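Local structure of uncharacterized protein MTH_862 (Methanothermobacter thermautotrophicus, 2R47) at residues Gly118-Leu123 against Leu138-Val143; Glu27-Ala32 against Val87-Gly92; Phe62-Lys67 against Gly78-Gly83; Glu21-Ala26 against Tyr47-Lys52. The protein is of unknown function but belongs to the archaeal DUF2124 family and here forms a two-chain assembly whose beta sheet runs on across the interface. One frame throughout, in Å; residues are numbered along the deposited sequence. Where two conformers were deposited one is given.

Contact 1: Gly118-Leu123 against Leu138-Val143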
loop_
_atom_site.group_PDB
_atom_site.type_symbol
_atom_site.label_atom_id
_atom_site.label_comp_id
_atom_site.label_asym_id
_atom_site.label_seq_id
_atom_site.Cartn_x
_atom_site.Cartn_y
_atom_site.Cartn_z
ATOM N N GLY A 118 0.332 26.043 -5.925
ATOM C CA GLY A 118 0.799 24.701 -5.546
ATOM C C GLY A 118 0.710 23.727 -6.725
ATOM O O GLY A 118 0.251 24.095 -7.798
ATOM N N GLU A 119 1.195 22.498 -6.549
ATOM C CA GLU A 119 1.249 21.527 -7.635
ATOM C C GLU A 119 0.117 20.517 -7.465
ATOM O O GLU A 119 -0.118 20.059 -6.339
ATOM C CB GLU A 119 2.597 20.811 -7.578
ATOM C CG GLU A 119 2.738 19.558 -8.423
ATOM C CD GLU A 119 4.175 19.074 -8.520
ATOM O OE1 GLU A 119 5.083 19.925 -8.609
ATOM O OE2 GLU A 119 4.408 17.850 -8.517
ATOM N N LEU A 120 -0.547 20.166 -8.570
ATOM C CA LEU A 120 -1.540 19.128 -8.550
ATOM C C LEU A 120 -0.890 17.875 -9.147
ATOM O O LEU A 120 -0.388 17.899 -10.281
ATOM C CB LEU A 120 -2.763 19.528 -9.369
ATOM C CG LEU A 120 -3.887 18.494 -9.411
ATOM C CD1 LEU A 120 -4.400 18.290 -7.917
ATOM C CD2 LEU A 120 -4.991 18.880 -10.474
ATOM N N MET A 121 -0.956 16.773 -8.409
ATOM C CA MET A 121 -0.425 15.510 -8.881
ATOM C C MET A 121 -1.446 14.381 -8.815
ATOM O O MET A 121 -2.410 14.446 -8.057
ATOM C CB MET A 121 0.788 15.108 -8.033
ATOM C CG MET A 121 1.988 15.991 -8.281
ATOM S SD MET A 121 3.481 15.410 -7.438
ATOM C CE MET A 121 3.312 13.595 -7.578
ATOM N N GLY A 122 -1.211 13.359 -9.626
ATOM C CA GLY A 122 -1.921 12.109 -9.503
ATOM C C GLY A 122 -0.995 10.926 -9.346
ATOM O O GLY A 122 0.058 10.818 -10.006
ATOM N N LEU A 123 -1.402 9.991 -8.518
ATOM C CA LEU A 123 -0.630 8.784 -8.350
ATOM C C LEU A 123 -1.653 7.685 -8.559
ATOM O O LEU A 123 -2.646 7.621 -7.841
ATOM C CB LEU A 123 -0.118 8.767 -6.915
ATOM C CG LEU A 123 1.112 8.031 -6.464
ATOM C CD1 LEU A 123 2.328 8.562 -7.217
ATOM C CD2 LEU A 123 1.265 8.323 -4.929
ATOM N N LEU A 138 -8.948 17.797 -15.705
ATOM C CA LEU A 138 -8.099 18.436 -14.650
ATOM C C LEU A 138 -6.756 18.878 -15.243
ATOM O O LEU A 138 -6.323 18.334 -16.226
ATOM C CB LEU A 138 -7.813 17.458 -13.506
ATOM C CG LEU A 138 -8.967 16.879 -12.705
ATOM C CD1 LEU A 138 -8.502 15.935 -11.603
ATOM C CD2 LEU A 138 -9.796 18.028 -12.111
ATOM N N ASP A 139 -6.093 19.856 -14.643
ATOM C CA ASP A 139 -4.783 20.296 -15.109
ATOM C C ASP A 139 -3.710 19.700 -14.178
ATOM O O ASP A 139 -3.243 20.385 -13.239
ATOM C CB ASP A 139 -4.731 21.831 -15.106
ATOM C CG ASP A 139 -3.379 22.386 -15.547
ATOM O OD1 ASP A 139 -2.639 21.701 -16.257
ATOM O OD2 ASP A 139 -3.056 23.533 -15.182
ATOM N N PHE A 140 -3.364 18.430 -14.387
ATOM C CA PHE A 140 -2.286 17.812 -13.579
ATOM C C PHE A 140 -0.919 18.421 -13.924
ATOM O O PHE A 140 -0.586 18.570 -15.115
ATOM C CB PHE A 140 -2.206 16.293 -13.821
ATOM C CG PHE A 140 -3.273 15.515 -13.158
ATOM C CD1 PHE A 140 -3.245 15.299 -11.781
ATOM C CD2 PHE A 140 -4.273 14.894 -13.931
ATOM C CE1 PHE A 140 -4.248 14.511 -11.144
ATOM C CE2 PHE A 140 -5.260 14.115 -13.328
ATOM C CZ PHE A 140 -5.257 13.922 -11.926
ATOM N N ASP A 141 -0.122 18.727 -12.893
ATOM C CA ASP A 141 1.274 19.056 -13.125
ATOM C C ASP A 141 2.155 17.837 -13.314
ATOM O O ASP A 141 3.122 17.875 -14.061
ATOM C CB ASP A 141 1.828 19.947 -12.002
ATOM C CG ASP A 141 1.099 21.279 -11.928
ATOM O OD1 ASP A 141 1.186 22.059 -12.895
ATOM O OD2 ASP A 141 0.404 21.530 -10.932
ATOM N N CYS A 142 1.829 16.728 -12.637
ATOM C CA CYS A 142 2.664 15.536 -12.763
ATOM C C CYS A 142 1.774 14.348 -12.426
ATOM O O CYS A 142 0.988 14.439 -11.491
ATOM C CB CYS A 142 3.880 15.590 -11.774
ATOM S SG CYS A 142 4.862 14.038 -11.603
ATOM N N VAL A 143 1.908 13.239 -13.153
ATOM C CA VAL A 143 1.174 12.030 -12.800
ATOM C C VAL A 143 2.215 10.918 -12.739
ATOM O O VAL A 143 3.079 10.848 -13.597
ATOM C CB VAL A 143 0.031 11.663 -13.851
ATOM C CG1 VAL A 143 -0.469 10.195 -13.639
ATOM C CG2 VAL A 143 -1.146 12.657 -13.698
#
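Asp141 grips Leu120 by both polar atoms of its backbone. Its OD2 accepts from Leu120 N on the anti lone pair, turned away from OD1, in an almost straight bond (2.9 Å, 168° at the hydrogen). Asp141 N in turn donates to Leu120 O at 2.8 Å, in the carbonyl plane. The aliphatic part of Glu119 crosses Asp141 obliquely, CG against CB at 3.7 Å. Leu120 CG slants against the Phe140 ring, 4.0 Å from CD1, while Val143 CG2 sits over one ring face. CD1 of this ring also lies 3.5 Å from Gly122 N, where the strand has no side chain. Met121 and Cys142 meet on the other side of the sheet, CG to CB 4.0 Å, where the parallel ladder opens with a weak bond from Cys142 N to Leu120 O and continues with Gly122 N to Cys142 O (3.1 Å). Leu120 O thus receives both Asp141 N and, weakly, Cys142 N. Arg154 of the second subunit packs on both acids and may ease their like charges. Chemically, a carboxylate oxygen does the work of a strand carbonyl for Leu120 N, giving the incoming strand a side-chain start to its pairing.

Contact 2: Glu27-Ala32 against Val87-Gly92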
loop_
_atom_site.group_PDB
_atom_site.type_symbol
_atom_site.label_atom_id
_atom_site.label_comp_id
_atom_site.label_asym_id
_atom_site.label_seq_id
_atom_site.Cartn_x
_atom_site.Cartn_y
_atom_site.Cartn_z
ATOM N N GLU A 27 6.706 21.349 1.113
ATOM C CA GLU A 27 6.720 21.308 2.569
ATOM C C GLU A 27 5.587 20.399 3.095
ATOM O O GLU A 27 5.741 19.745 4.114
ATOM C CB GLU A 27 6.469 22.716 3.153
ATOM C CG GLU A 27 7.549 23.751 2.922
ATOM C CD GLU A 27 7.264 25.129 3.608
ATOM O OE1 GLU A 27 6.105 25.453 4.053
ATOM O OE2 GLU A 27 8.244 25.902 3.694
ATOM N N ARG A 28 4.416 20.474 2.440
ATOM C CA ARG A 28 3.201 19.872 2.965
ATOM C C ARG A 28 2.516 19.186 1.798
ATOM O O ARG A 28 2.207 19.834 0.794
ATOM C CB ARG A 28 2.292 20.949 3.586
ATOM C CG ARG A 28 1.028 20.416 4.266
ATOM C CD ARG A 28 0.320 21.435 5.197
ATOM N NE ARG A 28 -1.077 21.057 5.465
ATOM C CZ ARG A 28 -1.461 20.351 6.515
ATOM N NH1 ARG A 28 -0.564 19.956 7.421
ATOM N NH2 ARG A 28 -2.727 20.083 6.705
ATOM N N ILE A 29 2.298 17.882 1.955
ATOM C CA ILE A 29 1.632 17.090 0.926
ATOM C C ILE A 29 0.309 16.556 1.457
ATOM O O ILE A 29 0.217 16.123 2.602
ATOM C CB ILE A 29 2.519 15.924 0.462
ATOM C CG1 ILE A 29 3.846 16.459 -0.092
ATOM C CG2 ILE A 29 1.796 15.082 -0.645
ATOM C CD1 ILE A 29 4.847 15.371 -0.427
ATOM N N GLY A 30 -0.706 16.591 0.609
ATOM C CA GLY A 30 -2.037 16.082 0.931
ATOM C C GLY A 30 -2.273 14.946 -0.031
ATOM O O GLY A 30 -1.993 15.098 -1.207
ATOM N N PHE A 31 -2.725 13.803 0.474
ATOM C CA PHE A 31 -3.101 12.659 -0.405
ATOM C C PHE A 31 -4.600 12.506 -0.267
ATOM O O PHE A 31 -5.048 12.347 0.851
ATOM C CB PHE A 31 -2.424 11.368 0.093
ATOM C CG PHE A 31 -0.904 11.403 0.011
ATOM C CD1 PHE A 31 -0.245 10.902 -1.098
ATOM C CD2 PHE A 31 -0.144 11.890 1.092
ATOM C CE1 PHE A 31 1.156 10.892 -1.170
ATOM C CE2 PHE A 31 1.277 11.896 1.029
ATOM C CZ PHE A 31 1.911 11.399 -0.108
ATOM N N ALA A 32 -5.341 12.557 -1.382
ATOM C CA ALA A 32 -6.808 12.430 -1.347
ATOM C C ALA A 32 -7.183 11.135 -2.036
ATOM O O ALA A 32 -6.790 10.884 -3.177
ATOM C CB ALA A 32 -7.457 13.610 -2.053
ATOM N N VAL A 87 1.502 20.516 -2.287
ATOM C CA VAL A 87 1.268 19.506 -3.357
ATOM C C VAL A 87 0.037 18.708 -2.958
ATOM O O VAL A 87 -0.029 18.164 -1.835
ATOM C CB VAL A 87 2.436 18.476 -3.534
ATOM C CG1 VAL A 87 2.087 17.432 -4.649
ATOM C CG2 VAL A 87 3.741 19.192 -3.916
ATOM N N LEU A 88 -0.931 18.628 -3.861
ATOM C CA LEU A 88 -2.092 17.813 -3.610
ATOM C C LEU A 88 -1.993 16.608 -4.531
ATOM O O LEU A 88 -1.944 16.766 -5.735
ATOM C CB LEU A 88 -3.383 18.594 -3.859
ATOM C CG LEU A 88 -4.697 17.813 -3.667
ATOM C CD1 LEU A 88 -4.864 17.103 -2.306
ATOM C CD2 LEU A 88 -5.896 18.760 -3.978
ATOM N N VAL A 89 -1.993 15.401 -3.950
ATOM C CA VAL A 89 -1.856 14.185 -4.718
ATOM C C VAL A 89 -3.227 13.489 -4.734
ATOM O O VAL A 89 -3.738 13.013 -3.686
ATOM C CB VAL A 89 -0.741 13.226 -4.108
ATOM C CG1 VAL A 89 -0.614 11.934 -4.983
ATOM C CG2 VAL A 89 0.618 13.990 -3.898
ATOM N N LEU A 90 -3.831 13.425 -5.912
ATOM C CA LEU A 90 -5.082 12.674 -6.080
ATOM C C LEU A 90 -4.717 11.210 -6.338
ATOM O O LEU A 90 -3.869 10.914 -7.209
ATOM C CB LEU A 90 -5.877 13.210 -7.282
ATOM C CG LEU A 90 -6.188 14.723 -7.212
ATOM C CD1 LEU A 90 -7.060 15.127 -8.510
ATOM C CD2 LEU A 90 -6.843 15.090 -5.879
ATOM N N LEU A 91 -5.387 10.309 -5.626
ATOM C CA LEU A 91 -5.189 8.868 -5.784
ATOM C C LEU A 91 -6.193 8.302 -6.765
ATOM O O LEU A 91 -7.330 8.824 -6.892
ATOM C CB LEU A 91 -5.216 8.173 -4.391
ATOM C CG LEU A 91 -4.103 8.766 -3.487
ATOM C CD1 LEU A 91 -4.237 8.191 -2.054
ATOM C CD2 LEU A 91 -2.683 8.469 -3.991
ATOM N N GLY A 92 -5.776 7.260 -7.508
ATOM C CA GLY A 92 -6.583 6.756 -8.600
ATOM C C GLY A 92 -8.030 6.358 -8.298
ATOM O O GLY A 92 -8.909 6.497 -9.167
#
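Phe31 and Val89 stand side by side on neighbouring parallel strands, their side chains pointing the same way from one face of the sheet. From the CB of Phe31 outward, the contacts pass from one residue of 87-92 to another. CB itself touches Leu91 CD1 at 4.2 Å. CG lies anti to the carbonyl carbon (chi1 -64°), a torsion that carries the ring along the flank of Val89, where CD1 comes 3.8 Å from Val89 CB. Farther out, CE1 meets Val89 CG2 at 4.2 Å. Leu91 CD2 lies at the edge of the ring, near its plane, and Ile29 CG2 covers one face, 3.6 Å above it and displaced toward the rim. The same Ile29 methyl presses on Val89 CG2 (3.6 Å), so three side chains interlock on this surface. On the opposite face Leu88 and Leu90 lie beside Gly30 and Ala32, with Ala32 CB 4.1 Å from Leu90 CD2. Five backbone hydrogen bonds, running from the Val87 N to Arg28 O pair to the Leu91 N to Ala32 O pair, tie the strands, whose axes approach to 4.7 Å at 18°. Ala42, Phe45 and Ala46 of helix 40-48 pack on Phe31, and Val106, Leu109 and Val110 of helix 103-113 cover the face of Ala32, Leu88 and Leu90. The two strands thus run through the middle of a three-layer alpha/beta fold, between strand 53-58 next to 28-33 and strand 118-125 next to 88-91.

Contact 3: Phe62-Lys67 against Gly78-Gly83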
loop_
_atom_site.group_PDB
_atom_site.type_symbol
_atom_site.label_atom_id
_atom_site.label_comp_id
_atom_site.label_asym_id
_atom_site.label_seq_id
_atom_site.Cartn_x
_atom_site.Cartn_y
_atom_site.Cartn_z
ATOM N N PHE A 62 -12.018 17.617 2.706
ATOM C CA PHE A 62 -10.877 18.282 3.325
ATOM C C PHE A 62 -11.048 18.488 4.827
ATOM O O PHE A 62 -10.102 18.373 5.595
ATOM C CB PHE A 62 -10.716 19.596 2.577
ATOM C CG PHE A 62 -9.535 20.387 2.947
ATOM C CD1 PHE A 62 -8.273 19.792 3.054
ATOM C CD2 PHE A 62 -9.659 21.781 3.122
ATOM C CE1 PHE A 62 -7.140 20.564 3.355
ATOM C CE2 PHE A 62 -8.524 22.564 3.431
ATOM C CZ PHE A 62 -7.278 21.945 3.566
ATOM N N SER A 63 -12.276 18.790 5.258
ATOM C CA SER A 63 -12.560 18.992 6.676
ATOM C C SER A 63 -12.288 17.764 7.538
ATOM O O SER A 63 -12.043 17.921 8.747
ATOM C CB SER A 63 -14.006 19.496 6.882
ATOM O OG SER A 63 -14.948 18.427 6.743
ATOM N N LYS A 64 -12.291 16.568 6.920
ATOM C CA LYS A 64 -12.000 15.317 7.637
ATOM C C LYS A 64 -10.534 14.850 7.462
ATOM O O LYS A 64 -10.166 13.749 7.882
ATOM C CB LYS A 64 -12.965 14.193 7.208
ATOM C CG LYS A 64 -14.404 14.274 7.829
ATOM C CD LYS A 64 -14.420 13.984 9.346
ATOM C CE LYS A 64 -14.160 12.503 9.692
ATOM N NZ LYS A 64 -13.393 12.310 10.983
ATOM N N ALA A 65 -9.681 15.710 6.880
ATOM C CA ALA A 65 -8.278 15.331 6.675
ATOM C C ALA A 65 -7.597 15.065 8.008
ATOM O O ALA A 65 -7.907 15.730 9.009
ATOM C CB ALA A 65 -7.550 16.392 5.889
ATOM N N ARG A 66 -6.707 14.068 8.026
ATOM C CA ARG A 66 -5.948 13.719 9.228
ATOM C C ARG A 66 -4.459 13.685 8.941
ATOM O O ARG A 66 -4.019 13.323 7.805
ATOM C CB ARG A 66 -6.404 12.355 9.802
ATOM C CG ARG A 66 -7.784 12.434 10.458
ATOM C CD ARG A 66 -8.108 11.199 11.265
ATOM N NE ARG A 66 -9.334 11.403 12.032
ATOM C CZ ARG A 66 -9.405 11.736 13.319
ATOM N NH1 ARG A 66 -8.310 11.904 14.059
ATOM N NH2 ARG A 66 -10.609 11.887 13.874
ATOM N N LYS A 67 -3.663 14.030 9.956
ATOM C CA LYS A 67 -2.215 13.900 9.803
ATOM C C LYS A 67 -1.831 12.441 9.513
ATOM O O LYS A 67 -2.393 11.518 10.091
ATOM C CB LYS A 67 -1.481 14.368 11.071
ATOM C CG LYS A 67 -1.791 15.824 11.401
ATOM C CD LYS A 67 -0.941 16.368 12.560
ATOM C CE LYS A 67 -1.468 17.766 12.927
ATOM N NZ LYS A 67 -0.566 18.448 13.919
ATOM N N GLY A 78 -3.397 10.484 12.368
ATOM C CA GLY A 78 -3.291 11.244 13.596
ATOM C C GLY A 78 -4.508 12.149 13.772
ATOM O O GLY A 78 -5.623 11.770 13.411
ATOM N N GLU A 79 -4.307 13.363 14.271
ATOM C CA GLU A 79 -5.497 14.225 14.490
ATOM C C GLU A 79 -6.015 14.873 13.215
ATOM O O GLU A 79 -5.313 14.940 12.197
ATOM C CB GLU A 79 -5.216 15.295 15.533
ATOM C CG GLU A 79 -4.234 16.323 15.099
ATOM C CD GLU A 79 -3.872 17.279 16.254
ATOM O OE1 GLU A 79 -4.443 17.128 17.373
ATOM O OE2 GLU A 79 -3.027 18.160 16.032
ATOM N N ILE A 80 -7.247 15.355 13.271
ATOM C CA ILE A 80 -7.829 16.134 12.171
ATOM C C ILE A 80 -6.960 17.372 11.909
ATOM O O ILE A 80 -6.525 18.054 12.852
ATOM C CB ILE A 80 -9.305 16.583 12.514
ATOM C CG1 ILE A 80 -10.268 15.381 12.589
ATOM C CG2 ILE A 80 -9.805 17.650 11.533
ATOM C CD1 ILE A 80 -10.652 14.785 11.273
ATOM N N SER A 81 -6.725 17.679 10.632
ATOM C CA SER A 81 -5.745 18.681 10.238
ATOM C C SER A 81 -6.037 19.215 8.841
ATOM O O SER A 81 -5.386 18.813 7.894
ATOM C CB SER A 81 -4.306 18.104 10.346
ATOM O OG SER A 81 -3.315 19.111 10.113
ATOM N N PRO A 82 -7.047 20.107 8.701
ATOM C CA PRO A 82 -7.451 20.580 7.382
ATOM C C PRO A 82 -6.580 21.790 6.968
ATOM O O PRO A 82 -7.090 22.869 6.697
ATOM C CB PRO A 82 -8.926 20.966 7.599
ATOM C CG PRO A 82 -8.978 21.499 9.015
ATOM C CD PRO A 82 -7.901 20.680 9.774
ATOM N N GLY A 83 -5.280 21.608 6.974
ATOM C CA GLY A 83 -4.376 22.639 6.475
ATOM C C GLY A 83 -4.193 22.449 4.989
ATOM O O GLY A 83 -4.065 21.322 4.491
#
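The CZ corner of the Phe62 ring is set against two successive backbone carbonyls, 3.3 Å from Pro82 O and 3.4 Å from Gly83 O, the latter at the ring edge and in its plane. Pro82 CA stands over one face of the ring, 4.0 Å above it and toward the rim. A chi1 of -174°, with CG trans to the backbone N, swings the ring to this place from the short 3-10 turn. An alanine here would strip the ring from Pro82 and is likely to open a gap between the 78-83 loop and Leu109 and Ala113 of helix 103-113, which the ring also touches. Farther along, Ala65 O takes the N-H of Ser81 at 2.8 Å, the donor lying 39° above the carbonyl plane. In the conformer described, Arg66 NH1 donates to Gly78 O at 2.8 Å, within 1° of the guanidinium plane, and Ile80 CG1 lies over one face. Tyr73 of the second subunit packs on both Arg66 and Ile80. Lys67 exchanges backbone hydrogen bonds with Gly78 and Glu79, and its extended side chain runs alongside that of Glu79 to a weak salt bridge, NZ to OE2 3.3 Å. Lys67 CG also rests on Ser81 CB at 3.6 Å. With Arg66 and Ile80 as an antiparallel non-hydrogen-bonded pair, this is the open end of the beta-hairpin of strands 66-71 and 74-78, prolonged past the corner at Glu79 and ended by an inverse gamma turn centred on Pro82.

Contact 4: Glu21-Ala26 against Tyr47-Lys52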
loop_
_atom_site.group_PDB
_atom_site.type_symbol
_atom_site.label_atom_id
_atom_site.label_comp_id
_atom_site.label_asym_id
_atom_site.label_seq_id
_atom_site.Cartn_x
_atom_site.Cartn_y
_atom_site.Cartn_z
ATOM N N GLU A 21 11.389 12.653 -5.921
ATOM C CA GLU A 21 11.899 13.648 -6.868
ATOM C C GLU A 21 10.819 14.653 -7.235
ATOM O O GLU A 21 11.090 15.871 -7.257
ATOM C CB GLU A 21 12.360 12.935 -8.137
ATOM C CG GLU A 21 13.622 12.151 -7.950
ATOM C CD GLU A 21 13.971 11.323 -9.179
ATOM O OE1 GLU A 21 13.186 11.250 -10.163
ATOM O OE2 GLU A 21 15.056 10.722 -9.151
ATOM N N ALA A 22 9.615 14.149 -7.531
ATOM C CA ALA A 22 8.479 14.990 -7.915
ATOM C C ALA A 22 8.137 16.018 -6.812
ATOM O O ALA A 22 7.822 17.146 -7.122
ATOM C CB ALA A 22 7.251 14.130 -8.297
ATOM N N VAL A 23 8.220 15.640 -5.536
ATOM C CA VAL A 23 7.851 16.549 -4.432
ATOM C C VAL A 23 9.044 17.145 -3.657
ATOM O O VAL A 23 8.892 17.613 -2.524
ATOM C CB VAL A 23 6.872 15.862 -3.438
ATOM C CG1 VAL A 23 5.593 15.462 -4.209
ATOM C CG2 VAL A 23 7.525 14.640 -2.778
ATOM N N LYS A 24 10.204 17.182 -4.284
ATOM C CA LYS A 24 11.419 17.557 -3.569
ATOM C C LYS A 24 11.351 18.909 -2.893
ATOM O O LYS A 24 11.936 19.084 -1.841
ATOM C CB LYS A 24 12.626 17.531 -4.504
ATOM C CG LYS A 24 12.501 18.338 -5.775
ATOM C CD LYS A 24 13.711 18.029 -6.719
ATOM C CE LYS A 24 14.029 19.185 -7.683
ATOM N NZ LYS A 24 14.900 18.763 -8.889
ATOM N N ASP A 25 10.664 19.863 -3.512
ATOM C CA ASP A 25 10.621 21.234 -2.994
ATOM C C ASP A 25 9.411 21.525 -2.119
ATOM O O ASP A 25 9.253 22.657 -1.644
ATOM C CB ASP A 25 10.672 22.238 -4.160
ATOM C CG ASP A 25 12.031 22.232 -4.876
ATOM O OD1 ASP A 25 13.066 22.105 -4.188
ATOM O OD2 ASP A 25 12.053 22.342 -6.120
ATOM N N ALA A 26 8.576 20.513 -1.884
ATOM C CA ALA A 26 7.326 20.684 -1.128
ATOM C C ALA A 26 7.553 20.644 0.365
ATOM O O ALA A 26 8.430 19.935 0.842
ATOM C CB ALA A 26 6.302 19.574 -1.499
ATOM N N TYR A 47 5.267 7.729 3.861
ATOM C CA TYR A 47 6.465 7.130 4.416
ATOM C C TYR A 47 7.717 7.508 3.627
ATOM O O TYR A 47 8.739 7.820 4.218
ATOM C CB TYR A 47 6.385 5.581 4.501
ATOM C CG TYR A 47 7.544 5.031 5.353
ATOM C CD1 TYR A 47 7.568 5.250 6.738
ATOM C CD2 TYR A 47 8.618 4.341 4.761
ATOM C CE1 TYR A 47 8.617 4.772 7.536
ATOM C CE2 TYR A 47 9.693 3.839 5.565
ATOM C CZ TYR A 47 9.675 4.090 6.942
ATOM O OH TYR A 47 10.723 3.646 7.779
ATOM N N ALA A 48 7.648 7.471 2.310
ATOM C CA ALA A 48 8.795 7.799 1.466
ATOM C C ALA A 48 9.222 9.253 1.625
ATOM O O ALA A 48 10.366 9.605 1.328
ATOM C CB ALA A 48 8.444 7.494 -0.021
ATOM N N VAL A 49 8.269 10.115 2.002
ATOM C CA VAL A 49 8.574 11.530 2.226
ATOM C C VAL A 49 8.208 11.951 3.646
ATOM O O VAL A 49 7.697 13.051 3.860
ATOM C CB VAL A 49 7.921 12.461 1.171
ATOM C CG1 VAL A 49 8.493 12.146 -0.220
ATOM C CG2 VAL A 49 6.354 12.349 1.175
ATOM N N ARG A 50 8.577 11.114 4.623
ATOM C CA ARG A 50 8.134 11.309 6.005
ATOM C C ARG A 50 8.764 12.540 6.652
ATOM O O ARG A 50 8.365 12.946 7.750
ATOM C CB ARG A 50 8.447 10.062 6.834
ATOM C CG ARG A 50 9.898 9.575 6.708
ATOM C CD ARG A 50 10.083 8.321 7.561
ATOM N NE ARG A 50 11.430 7.738 7.509
ATOM C CZ ARG A 50 11.919 7.048 6.466
ATOM N NH1 ARG A 50 11.177 6.882 5.373
ATOM N NH2 ARG A 50 13.152 6.517 6.500
ATOM N N ASP A 51 9.754 13.121 5.975
ATOM C CA ASP A 51 10.334 14.406 6.394
ATOM C C ASP A 51 9.365 15.590 6.257
ATOM O O ASP A 51 9.564 16.692 6.848
ATOM C CB ASP A 51 11.649 14.686 5.622
ATOM C CG ASP A 51 11.498 14.608 4.088
ATOM O OD1 ASP A 51 11.175 13.549 3.527
ATOM O OD2 ASP A 51 11.770 15.632 3.429
ATOM N N LYS A 52 8.341 15.407 5.428
ATOM C CA LYS A 52 7.411 16.475 5.123
ATOM C C LYS A 52 6.240 16.399 6.076
ATOM O O LYS A 52 6.149 15.485 6.859
ATOM C CB LYS A 52 6.932 16.349 3.685
ATOM C CG LYS A 52 8.068 16.624 2.716
ATOM C CD LYS A 52 7.607 16.486 1.311
ATOM C CE LYS A 52 8.828 16.434 0.365
ATOM N NZ LYS A 52 9.839 17.512 0.627
#
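Lys52 leaves its backbone with CG trans to the carbonyl carbon (chi1 -68°), runs out extended to CE, then bends at chi4 (-48°) to bring NZ onto Ala26 O. That hydrogen bond measures 2.8 Å from Lys52 NZ to Ala26 O, with the donor tilted 18° from the carbonyl plane. On the way, Lys52 CE passes 3.1 Å from Val23 O and 3.8 Å from Val23 CG2, so the aliphatic chain lies across the 23-26 turn and its charge comes to rest among backbone oxygens. Asp51 OD2 makes a long salt bridge with the same amine, 3.9 Å from Lys52 NZ. A methionine here would probably leave Ala26 O without this donor and Asp51 without its distant mate. The apolar contacts centre on Val23 and Val49, which meet at about a right angle, CG2 to CG1 at 3.7 Å, against Ile29 of strand 28-33. Each segment carries a type I beta turn, Val23 to Ala26 and Val49 to Lys52, where the chain leaves a helix. The two turns are helix-to-strand connections of an alpha/beta fold, leading from helices 11-22 and 40-48 into the adjacent parallel strands 28-33 and 53-58.

In the fold
Contacts 1 and 2 are consecutive steps across one sheet: their centres lie 9 Å apart, and strands 88-91 and 118-125 are joined by a probable hydrogen bond from Leu90 N to Met121 O (2.8 Å). Contact 4, in the turns after helices 11-22 and 40-48, is centred 11 Å from contact 2, and Ile29 CD1 touches Lys52 CD at 3.4 Å. Contact 3 is nested in the chain loop closed by contact 2 and reaches it through Arg28 NH2 and Gly83 O (2.9 Å). Contacts 1 and 3, about 12 Å apart at their nearest atoms, both meet the second subunit. No active site is established; Cys38, seen as cysteinesulfonic acid, falls between strand 28-33 and helix 40-48.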